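Local atomic coordinates of putative tryptophan halogenase (Xanthomonas campestris pv. campestris, PDB entry 6Y1W), a protein that is a flavin-dependent halogenase that probably uses reduced FAD to halogenate an aromatic substrate, perhaps an indole. Residues Asp269-Ile277 / Gly286-Thr294; Arg389-Thr399 / Cys410-Leu419. All coordinates share one frame; numbering follows the deposited sequence. Where two conformers were deposited one is given.

Contact 1. Residues Asp269-Ile277 / Gly286-Thr294; sequences DRAGWMWRI and GIVYSSRYT. With BUD ((2S,3S)-butane-2,3-diol), chain I; BUD ((2S,3S)-butane-2,3-diol), chain J.
V288 sits between two tryptophans of the neighbouring strand, and its three side-chain carbons divide the work. CB lies over one face of the W273 indole, 3.9 Å from the centroid of the five-membered ring, a CH-pi contact. CG1 adds an apolar contact beside W273 NE1, whose hydrogen bond goes to E344. CG2, the other branch, meets the edge of the W275 ring near its plane, 3.6 Å from CZ3. A beta-branched valine suits this place because one short side chain serves both indoles. W275 CG stands between its backbone N and carbonyl carbon (chi1 74°), which folds the indole back over G286; glycine suits the place because, with no side chain, its CA can lie flat against the six-membered ring, 3.4 Å from the centroid. On the other face of the sheet, M274 CG packs alongside I287 CB. In the backbone between the two faces, V288 N donates to W273 O at 2.7 Å, almost straight. Where strand 272-277 begins, the butanediol of chain I lies against I287 CD1 and Y289 CB, and its O2 donates to D269 OD2 (2.8 Å) and accepts from A271 N (3.0 Å). The paired strands form an antiparallel beta hairpin within the halogenase's mixed sheet.

Contact 2. Residues Arg389-Thr399 / Cys410-Leu419; sequences RDFVILHYHAT and CASMEIPDSL
The C-terminal turns of the long helix 371-397 meet the chain as it leaves helix 405-412 and enters helix 417-429, with the joining loop 413-416 laid along one side of the long helix. H397 holds one end. With CG anti to the backbone N (chi1 -168°), its ring reaches the close of helix 405-412, where ND1 donates to C410 O at 2.9 Å, in the plane of both ring and carbonyl. I415 CG2 stands over the ring centre, 3.6 Å from the centroid, and water 2 lies over the opposite face, bonded to H397 O. Histidine suits the spot because its edge is polar while its face accepts a methyl group. Midway, I393 CG2 meets L419 CD2 at 3.6 Å and M413 CE at 3.8 Å, and its CD1 reaches P416 CG tip to tip; the branched isoleucine and leucine, the long methionine and the rigid proline ring pack together where the chain passes the helix. At the far end D390 divides its carboxylate. R389 grips OD1 side-on with NE and NH2, a salt bridge within the helix (NH2 to OD1 2.8 Å). S418 OG donates to OD2 at 2.5 Å, shorter than a normal hydrogen bond, so the exact length is doubtful. Water 1 joins R389 NH2 to the same hydroxyl. Apolar between polar ends, the arrangement is that of a long helix packed against the loop between two later helices in the halogenase fold.

In the fold
Contact 1 closes before contact 2 opens along the chain, and their centres lie 17 Å apart, yet they touch: W273 CD1 of the hairpin comes within 3.2 Å of Y396 OH on the long helix. E344 ties the two together, since its OE1 is hydrogen-bonded to both W273 NE1 and Y396 OH. Nearby is the predicted tryptophan-binding residue E347, whose side chain lies about 8 Å from those of W273 and L394 and which is hydrogen-bonded to H395. The side chain of K89, the predicted active-site lysine, is about 10 Å from that of W273. Sheet and helix thus meet beside the probable substrate site, whereas the two butanediols of contact 1 lie at the end of the hairpin away from its turn.

Contact 1. Residues Asp269-Ile277 / Gly286-Thr294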
loop_
_atom_site.group_PDB
_atom_site.type_symbol
_atom_site.label_atom_id
_atom_site.label_comp_id
_atom_site.label_asym_id
_atom_site.label_seq_id
_atom_site.Cartn_x
_atom_site.Cartn_y
_atom_site.Cartn_z
ATOM N N ASP A 269 -25.597 -22.823 -5.453
ATOM C CA ASP A 269 -26.482 -23.891 -5.902
ATOM C C ASP A 269 -25.711 -24.735 -6.923
ATOM O O ASP A 269 -24.489 -24.865 -6.807
ATOM C CB ASP A 269 -27.779 -23.312 -6.488
ATOM C CG ASP A 269 -28.920 -24.322 -6.464
ATOM O OD1 ASP A 269 -29.458 -24.587 -5.359
ATOM O OD2 ASP A 269 -29.229 -24.873 -7.550
ATOM N N ARG A 270 -26.392 -25.313 -7.909
ATOM C CA ARG A 270 -25.732 -26.260 -8.825
ATOM C C ARG A 270 -24.892 -25.569 -9.883
ATOM O O ARG A 270 -23.871 -26.125 -10.316
ATOM C CB ARG A 270 -26.781 -27.120 -9.552
ATOM C CG ARG A 270 -27.576 -28.035 -8.644
ATOM C CD ARG A 270 -28.712 -28.680 -9.492
ATOM N NE ARG A 270 -28.173 -29.331 -10.694
ATOM C CZ ARG A 270 -27.569 -30.529 -10.701
ATOM N NH1 ARG A 270 -27.420 -31.234 -9.581
ATOM N NH2 ARG A 270 -27.117 -31.004 -11.852
ATOM N N ALA A 271 -25.318 -24.386 -10.351
ATOM C CA ALA A 271 -24.668 -23.707 -11.475
ATOM C C ALA A 271 -24.750 -22.190 -11.288
ATOM O O ALA A 271 -24.822 -21.410 -12.256
ATOM C CB ALA A 271 -25.284 -24.121 -12.817
ATOM N N GLY A 272 -24.653 -21.764 -10.034
ATOM C CA GLY A 272 -24.731 -20.346 -9.719
ATOM C C GLY A 272 -24.952 -20.183 -8.231
ATOM O O GLY A 272 -24.683 -21.095 -7.453
ATOM N N TRP A 273 -25.456 -19.005 -7.857
ATOM C CA TRP A 273 -25.634 -18.719 -6.449
ATOM C C TRP A 273 -26.721 -17.669 -6.288
ATOM O O TRP A 273 -27.072 -16.969 -7.237
ATOM C CB TRP A 273 -24.314 -18.259 -5.812
ATOM C CG TRP A 273 -23.809 -16.931 -6.316
ATOM C CD1 TRP A 273 -23.061 -16.727 -7.423
ATOM C CD2 TRP A 273 -24.003 -15.648 -5.712
ATOM N NE1 TRP A 273 -22.806 -15.373 -7.597
ATOM C CE2 TRP A 273 -23.363 -14.698 -6.539
ATOM C CE3 TRP A 273 -24.665 -15.205 -4.558
ATOM C CZ2 TRP A 273 -23.365 -13.327 -6.245
ATOM C CZ3 TRP A 273 -24.663 -13.858 -4.265
ATOM C CH2 TRP A 273 -24.019 -12.929 -5.098
ATOM N N MET A 274 -27.244 -17.552 -5.053
ATOM C CA MET A 274 -28.371 -16.657 -4.797
ATOM C C MET A 274 -27.987 -15.636 -3.743
ATOM O O MET A 274 -27.372 -15.984 -2.738
ATOM C CB MET A 274 -29.584 -17.450 -4.298
ATOM C CG MET A 274 -30.301 -18.241 -5.408
ATOM S SD MET A 274 -31.349 -19.494 -4.593
ATOM C CE MET A 274 -30.223 -20.825 -4.138
ATOM N N TRP A 275 -28.387 -14.372 -3.944
ATOM C CA TRP A 275 -28.243 -13.395 -2.876
ATOM C C TRP A 275 -29.551 -13.188 -2.120
ATOM O O TRP A 275 -30.654 -13.335 -2.670
ATOM C CB TRP A 275 -27.780 -12.022 -3.397
ATOM C CG TRP A 275 -28.779 -11.156 -4.156
ATOM C CD1 TRP A 275 -29.756 -10.319 -3.618
ATOM C CD2 TRP A 275 -28.822 -10.957 -5.571
ATOM N NE1 TRP A 275 -30.409 -9.643 -4.638
ATOM C CE2 TRP A 275 -29.871 -10.040 -5.843
ATOM C CE3 TRP A 275 -28.098 -11.496 -6.648
ATOM C CZ2 TRP A 275 -30.172 -9.610 -7.132
ATOM C CZ3 TRP A 275 -28.418 -11.085 -7.929
ATOM C CH2 TRP A 275 -29.463 -10.168 -8.168
ATOM N N ARG A 276 -29.410 -12.794 -0.857
ATOM C CA ARG A 276 -30.541 -12.358 -0.029
ATOM C C ARG A 276 -30.056 -11.176 0.784
ATOM O O ARG A 276 -29.044 -11.286 1.480
ATOM C CB ARG A 276 -31.017 -13.508 0.873
ATOM C CG ARG A 276 -32.374 -13.184 1.501
ATOM C CD ARG A 276 -33.048 -14.417 2.129
ATOM N NE ARG A 276 -34.376 -14.046 2.665
ATOM C CZ ARG A 276 -34.583 -13.560 3.886
ATOM N NH1 ARG A 276 -33.568 -13.394 4.719
ATOM N NH2 ARG A 276 -35.828 -13.248 4.297
ATOM N N ILE A 277 -30.720 -10.014 0.636
ATOM C CA ILE A 277 -30.235 -8.752 1.174
ATOM C C ILE A 277 -31.361 -8.078 1.954
ATOM O O ILE A 277 -32.407 -7.777 1.376
ATOM C CB ILE A 277 -29.763 -7.840 0.027
ATOM C CG1 ILE A 277 -28.441 -8.372 -0.557
ATOM C CG2 ILE A 277 -29.643 -6.365 0.466
ATOM C CD1 ILE A 277 -28.127 -7.676 -1.905
ATOM N N GLY A 286 -31.950 -12.640 -5.480
ATOM C CA GLY A 286 -31.644 -12.867 -6.894
ATOM C C GLY A 286 -30.862 -14.149 -7.047
ATOM O O GLY A 286 -30.313 -14.668 -6.078
ATOM N N ILE A 287 -30.847 -14.685 -8.276
ATOM C CA ILE A 287 -30.010 -15.842 -8.574
ATOM C C ILE A 287 -29.096 -15.414 -9.709
ATOM O O ILE A 287 -29.535 -14.768 -10.671
ATOM C CB ILE A 287 -30.826 -17.118 -8.903
ATOM C CG1 ILE A 287 -29.862 -18.289 -9.151
ATOM C CG2 ILE A 287 -31.786 -16.948 -10.118
ATOM C CD1 ILE A 287 -30.546 -19.661 -8.969
ATOM N N VAL A 288 -27.814 -15.701 -9.540
ATOM C CA VAL A 288 -26.773 -15.391 -10.503
ATOM C C VAL A 288 -26.367 -16.718 -11.105
ATOM O O VAL A 288 -26.034 -17.630 -10.358
ATOM C CB VAL A 288 -25.582 -14.751 -9.779
ATOM C CG1 VAL A 288 -24.352 -14.670 -10.707
ATOM C CG2 VAL A 288 -25.968 -13.355 -9.218
ATOM N N TYR A 289 -26.386 -16.841 -12.428
ATOM C CA TYR A 289 -26.115 -18.161 -12.994
ATOM C C TYR A 289 -25.476 -18.043 -14.371
ATOM O O TYR A 289 -25.339 -16.961 -14.932
ATOM C CB TYR A 289 -27.412 -19.000 -13.078
ATOM C CG TYR A 289 -28.450 -18.440 -14.024
ATOM C CD1 TYR A 289 -29.345 -17.427 -13.622
ATOM C CD2 TYR A 289 -28.599 -18.959 -15.305
ATOM C CE1 TYR A 289 -30.314 -16.913 -14.486
ATOM C CE2 TYR A 289 -29.562 -18.460 -16.174
ATOM C CZ TYR A 289 -30.412 -17.454 -15.776
ATOM O OH TYR A 289 -31.320 -17.015 -16.693
ATOM N N SER A 290 -25.062 -19.199 -14.905
ATOM C CA SER A 290 -24.404 -19.269 -16.206
ATOM C C SER A 290 -25.340 -19.908 -17.219
ATOM O O SER A 290 -25.719 -21.078 -17.060
ATOM C CB SER A 290 -23.115 -20.081 -16.140
ATOM O OG SER A 290 -22.576 -20.187 -17.459
ATOM N N SER A 291 -25.627 -19.160 -18.286
ATOM C CA SER A 291 -26.477 -19.634 -19.371
ATOM C C SER A 291 -25.856 -20.814 -20.101
ATOM O O SER A 291 -26.565 -21.535 -20.809
ATOM C CB SER A 291 -26.767 -18.499 -20.365
ATOM O OG SER A 291 -25.643 -18.149 -21.189
ATOM N N ARG A 292 -24.559 -21.027 -19.945
ATOM C CA ARG A 292 -23.902 -22.165 -20.572
ATOM C C ARG A 292 -24.092 -23.452 -19.781
ATOM O O ARG A 292 -23.822 -24.534 -20.309
ATOM C CB ARG A 292 -22.418 -21.841 -20.763
ATOM C CG ARG A 292 -22.247 -20.547 -21.555
ATOM C CD ARG A 292 -20.814 -20.319 -21.941
ATOM N NE ARG A 292 -19.990 -20.143 -20.756
ATOM C CZ ARG A 292 -19.173 -21.075 -20.276
ATOM N NH1 ARG A 292 -19.065 -22.253 -20.888
ATOM N NH2 ARG A 292 -18.465 -20.827 -19.186
ATOM N N TYR A 293 -24.586 -23.364 -18.551
ATOM C CA TYR A 293 -24.782 -24.534 -17.707
ATOM C C TYR A 293 -26.221 -24.780 -17.302
ATOM O O TYR A 293 -26.514 -25.848 -16.757
ATOM C CB TYR A 293 -23.926 -24.424 -16.437
ATOM C CG TYR A 293 -22.459 -24.558 -16.701
ATOM C CD1 TYR A 293 -21.684 -23.437 -17.037
ATOM C CD2 TYR A 293 -21.816 -25.783 -16.569
ATOM C CE1 TYR A 293 -20.353 -23.548 -17.257
ATOM C CE2 TYR A 293 -20.440 -25.904 -16.790
ATOM C CZ TYR A 293 -19.717 -24.775 -17.133
ATOM O OH TYR A 293 -18.379 -24.875 -17.375
ATOM N N THR A 294 -27.096 -23.803 -17.454
ATOM C CA THR A 294 -28.484 -23.959 -17.056
ATOM C C THR A 294 -29.309 -22.962 -17.846
ATOM O O THR A 294 -28.761 -22.127 -18.565
ATOM C CB THR A 294 -28.655 -23.772 -15.553
ATOM O OG1 THR A 294 -29.882 -24.400 -15.155
ATOM C CG2 THR A 294 -28.733 -22.320 -15.241
HETATM C C1 BUD I . -30.715 -23.638 -12.479
HETATM O O1 BUD I . -29.688 -25.352 -11.226
HETATM C C2 BUD I . -29.448 -24.095 -11.785
HETATM O O2 BUD I . -28.212 -23.644 -9.791
HETATM C C3 BUD I . -29.136 -23.092 -10.670
HETATM C C4 BUD I . -28.503 -21.840 -11.273
HETATM C C1 BUD J . -28.792 -28.492 -2.538
HETATM O O1 BUD J . -28.799 -28.280 -4.976
HETATM C C2 BUD J . -28.350 -27.706 -3.773
HETATM O O2 BUD J . -26.495 -27.237 -5.122
HETATM C C3 BUD J . -26.832 -27.714 -3.856
HETATM C C4 BUD J . -26.225 -26.765 -2.824
#

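Contact 2. Residues Arg389-Thr399 / Cys410-Leu419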
loop_
_atom_site.group_PDB
_atom_site.type_symbol
_atom_site.label_atom_id
_atom_site.label_comp_id
_atom_site.label_asym_id
_atom_site.label_seq_id
_atom_site.Cartn_x
_atom_site.Cartn_y
_atom_site.Cartn_z
ATOM N N ARG A 389 -10.950 -9.047 -9.265
ATOM C CA ARG A 389 -11.235 -10.183 -10.148
ATOM C C ARG A 389 -10.690 -11.473 -9.555
ATOM O O ARG A 389 -11.404 -12.492 -9.499
ATOM C CB ARG A 389 -10.631 -9.934 -11.539
ATOM C CG ARG A 389 -10.833 -11.135 -12.498
ATOM C CD ARG A 389 -9.781 -11.135 -13.581
ATOM N NE ARG A 389 -8.473 -11.367 -12.993
ATOM C CZ ARG A 389 -7.325 -11.056 -13.606
ATOM N NH1 ARG A 389 -7.389 -10.520 -14.837
ATOM N NH2 ARG A 389 -6.139 -11.301 -13.005
ATOM N N ASP A 390 -9.424 -11.441 -9.085
ATOM C CA ASP A 390 -8.804 -12.665 -8.573
ATOM C C ASP A 390 -9.560 -13.180 -7.364
ATOM O O ASP A 390 -9.685 -14.398 -7.169
ATOM C CB ASP A 390 -7.338 -12.423 -8.209
ATOM C CG ASP A 390 -6.425 -12.350 -9.433
ATOM O OD1 ASP A 390 -6.915 -12.539 -10.576
ATOM O OD2 ASP A 390 -5.219 -12.043 -9.214
ATOM N N PHE A 391 -10.053 -12.267 -6.523
ATOM C CA PHE A 391 -10.758 -12.687 -5.324
ATOM C C PHE A 391 -12.117 -13.302 -5.667
ATOM O O PHE A 391 -12.575 -14.235 -4.985
ATOM C CB PHE A 391 -10.924 -11.481 -4.384
ATOM C CG PHE A 391 -11.118 -11.886 -2.923
ATOM C CD1 PHE A 391 -10.016 -12.064 -2.098
ATOM C CD2 PHE A 391 -12.402 -12.081 -2.398
ATOM C CE1 PHE A 391 -10.194 -12.447 -0.754
ATOM C CE2 PHE A 391 -12.585 -12.448 -1.083
ATOM C CZ PHE A 391 -11.486 -12.631 -0.248
ATOM N N VAL A 392 -12.784 -12.780 -6.704
ATOM C CA VAL A 392 -14.029 -13.374 -7.167
ATOM C C VAL A 392 -13.757 -14.762 -7.726
ATOM O O VAL A 392 -14.465 -15.725 -7.401
ATOM C CB VAL A 392 -14.692 -12.443 -8.193
ATOM C CG1 VAL A 392 -15.908 -13.125 -8.893
ATOM C CG2 VAL A 392 -15.089 -11.104 -7.517
ATOM N N ILE A 393 -12.678 -14.898 -8.512
ATOM C CA ILE A 393 -12.313 -16.221 -9.037
ATOM C C ILE A 393 -12.043 -17.201 -7.914
ATOM O O ILE A 393 -12.448 -18.382 -7.981
ATOM C CB ILE A 393 -11.091 -16.107 -9.957
ATOM C CG1 ILE A 393 -11.456 -15.317 -11.207
ATOM C CG2 ILE A 393 -10.646 -17.505 -10.417
ATOM C CD1 ILE A 393 -10.235 -14.885 -12.033
ATOM N N LEU A 394 -11.384 -16.733 -6.850
ATOM C CA LEU A 394 -11.113 -17.584 -5.703
ATOM C C LEU A 394 -12.373 -18.275 -5.181
ATOM O O LEU A 394 -12.340 -19.463 -4.833
ATOM C CB LEU A 394 -10.477 -16.727 -4.612
ATOM C CG LEU A 394 -10.364 -17.375 -3.255
ATOM C CD1 LEU A 394 -9.432 -18.613 -3.258
ATOM C CD2 LEU A 394 -9.858 -16.355 -2.257
ATOM N N HIS A 395 -13.502 -17.559 -5.151
ATOM C CA HIS A 395 -14.727 -18.157 -4.610
ATOM C C HIS A 395 -15.173 -19.382 -5.408
ATOM O O HIS A 395 -15.725 -20.321 -4.825
ATOM C CB HIS A 395 -15.838 -17.108 -4.586
ATOM C CG HIS A 395 -15.853 -16.280 -3.337
ATOM N ND1 HIS A 395 -16.041 -16.844 -2.086
ATOM C CD2 HIS A 395 -15.703 -14.943 -3.139
ATOM C CE1 HIS A 395 -16.018 -15.884 -1.168
ATOM N NE2 HIS A 395 -15.826 -14.723 -1.778
ATOM N N TYR A 396 -14.969 -19.374 -6.726
ATOM C CA TYR A 396 -15.387 -20.487 -7.570
ATOM C C TYR A 396 -14.338 -21.586 -7.622
ATOM O O TYR A 396 -14.701 -22.766 -7.738
ATOM C CB TYR A 396 -15.675 -19.999 -8.996
ATOM C CG TYR A 396 -16.980 -19.252 -9.089
ATOM C CD1 TYR A 396 -18.178 -19.937 -9.131
ATOM C CD2 TYR A 396 -17.014 -17.849 -9.149
ATOM C CE1 TYR A 396 -19.398 -19.278 -9.238
ATOM C CE2 TYR A 396 -18.249 -17.186 -9.238
ATOM C CZ TYR A 396 -19.422 -17.914 -9.295
ATOM O OH TYR A 396 -20.648 -17.312 -9.406
ATOM N N HIS A 397 -13.050 -21.227 -7.557
ATOM C CA HIS A 397 -11.979 -22.206 -7.766
ATOM C C HIS A 397 -11.649 -22.987 -6.511
ATOM O O HIS A 397 -11.288 -24.170 -6.604
ATOM C CB HIS A 397 -10.707 -21.503 -8.267
ATOM C CG HIS A 397 -9.644 -22.442 -8.777
ATOM N ND1 HIS A 397 -9.874 -23.308 -9.826
ATOM C CD2 HIS A 397 -8.344 -22.607 -8.419
ATOM C CE1 HIS A 397 -8.750 -23.968 -10.097
ATOM N NE2 HIS A 397 -7.809 -23.567 -9.260
ATOM N N ALA A 398 -11.732 -22.351 -5.341
ATOM C CA ALA A 398 -11.436 -23.023 -4.073
ATOM C C ALA A 398 -12.703 -23.735 -3.606
ATOM O O ALA A 398 -13.555 -23.158 -2.932
ATOM C CB ALA A 398 -10.927 -22.024 -3.045
ATOM N N THR A 399 -12.869 -25.006 -3.997
ATOM C CA THR A 399 -14.090 -25.707 -3.614
ATOM C C THR A 399 -13.793 -27.193 -3.579
ATOM O O THR A 399 -12.960 -27.677 -4.355
ATOM C CB THR A 399 -15.283 -25.441 -4.560
ATOM O OG1 THR A 399 -16.413 -26.170 -4.070
ATOM C CG2 THR A 399 -14.975 -25.881 -6.013
ATOM N N CYS A 410 -15.239 -25.396 -12.557
ATOM C CA CYS A 410 -14.648 -24.323 -11.744
ATOM C C CYS A 410 -13.405 -24.809 -11.011
ATOM O O CYS A 410 -12.414 -24.080 -10.880
ATOM C CB CYS A 410 -15.662 -23.800 -10.708
ATOM S SG CYS A 410 -17.066 -22.862 -11.332
ATOM N N ALA A 411 -13.447 -26.041 -10.498
ATOM C CA ALA A 411 -12.329 -26.551 -9.714
ATOM C C ALA A 411 -11.121 -26.884 -10.584
ATOM O O ALA A 411 -9.980 -26.844 -10.100
ATOM C CB ALA A 411 -12.789 -27.783 -8.924
ATOM N N SER A 412 -11.347 -27.221 -11.853
ATOM C CA SER A 412 -10.279 -27.739 -12.713
ATOM C C SER A 412 -9.736 -26.708 -13.700
ATOM O O SER A 412 -8.687 -26.954 -14.315
ATOM C CB SER A 412 -10.796 -28.976 -13.474
ATOM O OG SER A 412 -11.693 -28.599 -14.503
ATOM N N MET A 413 -10.378 -25.551 -13.828
ATOM C CA MET A 413 -9.973 -24.548 -14.817
ATOM C C MET A 413 -8.583 -24.000 -14.500
ATOM O O MET A 413 -8.155 -23.950 -13.341
ATOM C CB MET A 413 -10.998 -23.404 -14.838
ATOM C CG MET A 413 -11.011 -22.592 -13.568
ATOM S SD MET A 413 -12.202 -21.207 -13.661
ATOM C CE MET A 413 -12.177 -20.670 -11.977
ATOM N N GLU A 414 -7.885 -23.526 -15.541
ATOM C CA GLU A 414 -6.687 -22.731 -15.301
ATOM C C GLU A 414 -7.078 -21.378 -14.702
ATOM O O GLU A 414 -8.173 -20.883 -14.949
ATOM C CB GLU A 414 -5.930 -22.506 -16.606
ATOM C CG GLU A 414 -5.488 -23.797 -17.269
ATOM C CD GLU A 414 -4.572 -24.616 -16.377
ATOM O OE1 GLU A 414 -3.537 -24.071 -15.926
ATOM O OE2 GLU A 414 -4.893 -25.799 -16.114
ATOM N N ILE A 415 -6.194 -20.825 -13.875
ATOM C CA ILE A 415 -6.472 -19.554 -13.196
ATOM C C ILE A 415 -5.308 -18.590 -13.398
ATOM O O ILE A 415 -4.187 -18.997 -13.753
ATOM C CB ILE A 415 -6.738 -19.763 -11.691
ATOM C CG1 ILE A 415 -5.575 -20.531 -11.035
ATOM C CG2 ILE A 415 -8.125 -20.439 -11.539
ATOM C CD1 ILE A 415 -5.543 -20.441 -9.458
ATOM N N PRO A 416 -5.532 -17.296 -13.158
ATOM C CA PRO A 416 -4.422 -16.334 -13.275
ATOM C C PRO A 416 -3.289 -16.686 -12.330
ATOM O O PRO A 416 -3.505 -17.085 -11.183
ATOM C CB PRO A 416 -5.055 -14.988 -12.901
ATOM C CG PRO A 416 -6.530 -15.170 -13.123
ATOM C CD PRO A 416 -6.785 -16.634 -12.763
ATOM N N ASP A 417 -2.054 -16.505 -12.825
ATOM C CA ASP A 417 -0.886 -16.789 -12.009
ATOM C C ASP A 417 -0.900 -15.985 -10.717
ATOM O O ASP A 417 -0.394 -16.451 -9.679
ATOM C CB ASP A 417 0.391 -16.440 -12.801
ATOM C CG ASP A 417 0.706 -17.468 -13.892
ATOM O OD1 ASP A 417 0.286 -18.638 -13.759
ATOM O OD2 ASP A 417 1.390 -17.108 -14.870
ATOM N N SER A 418 -1.445 -14.766 -10.772
ATOM C CA SER A 418 -1.492 -13.912 -9.583
ATOM C C SER A 418 -2.326 -14.568 -8.485
ATOM O O SER A 418 -1.959 -14.520 -7.306
ATOM C CB SER A 418 -2.051 -12.522 -9.951
ATOM O OG SER A 418 -3.298 -12.569 -10.679
ATOM N N LEU A 419 -3.438 -15.213 -8.860
ATOM C CA LEU A 419 -4.247 -15.901 -7.857
ATOM C C LEU A 419 -3.594 -17.207 -7.414
ATOM O O LEU A 419 -3.621 -17.551 -6.230
ATOM C CB LEU A 419 -5.667 -16.169 -8.397
ATOM C CG LEU A 419 -6.497 -17.084 -7.486
ATOM C CD1 LEU A 419 -6.716 -16.387 -6.120
ATOM C CD2 LEU A 419 -7.821 -17.371 -8.176
HETATM O O HOH W 1 -3.127 -11.203 -13.450
HETATM O O HOH W 2 -9.594 -26.025 -7.558
#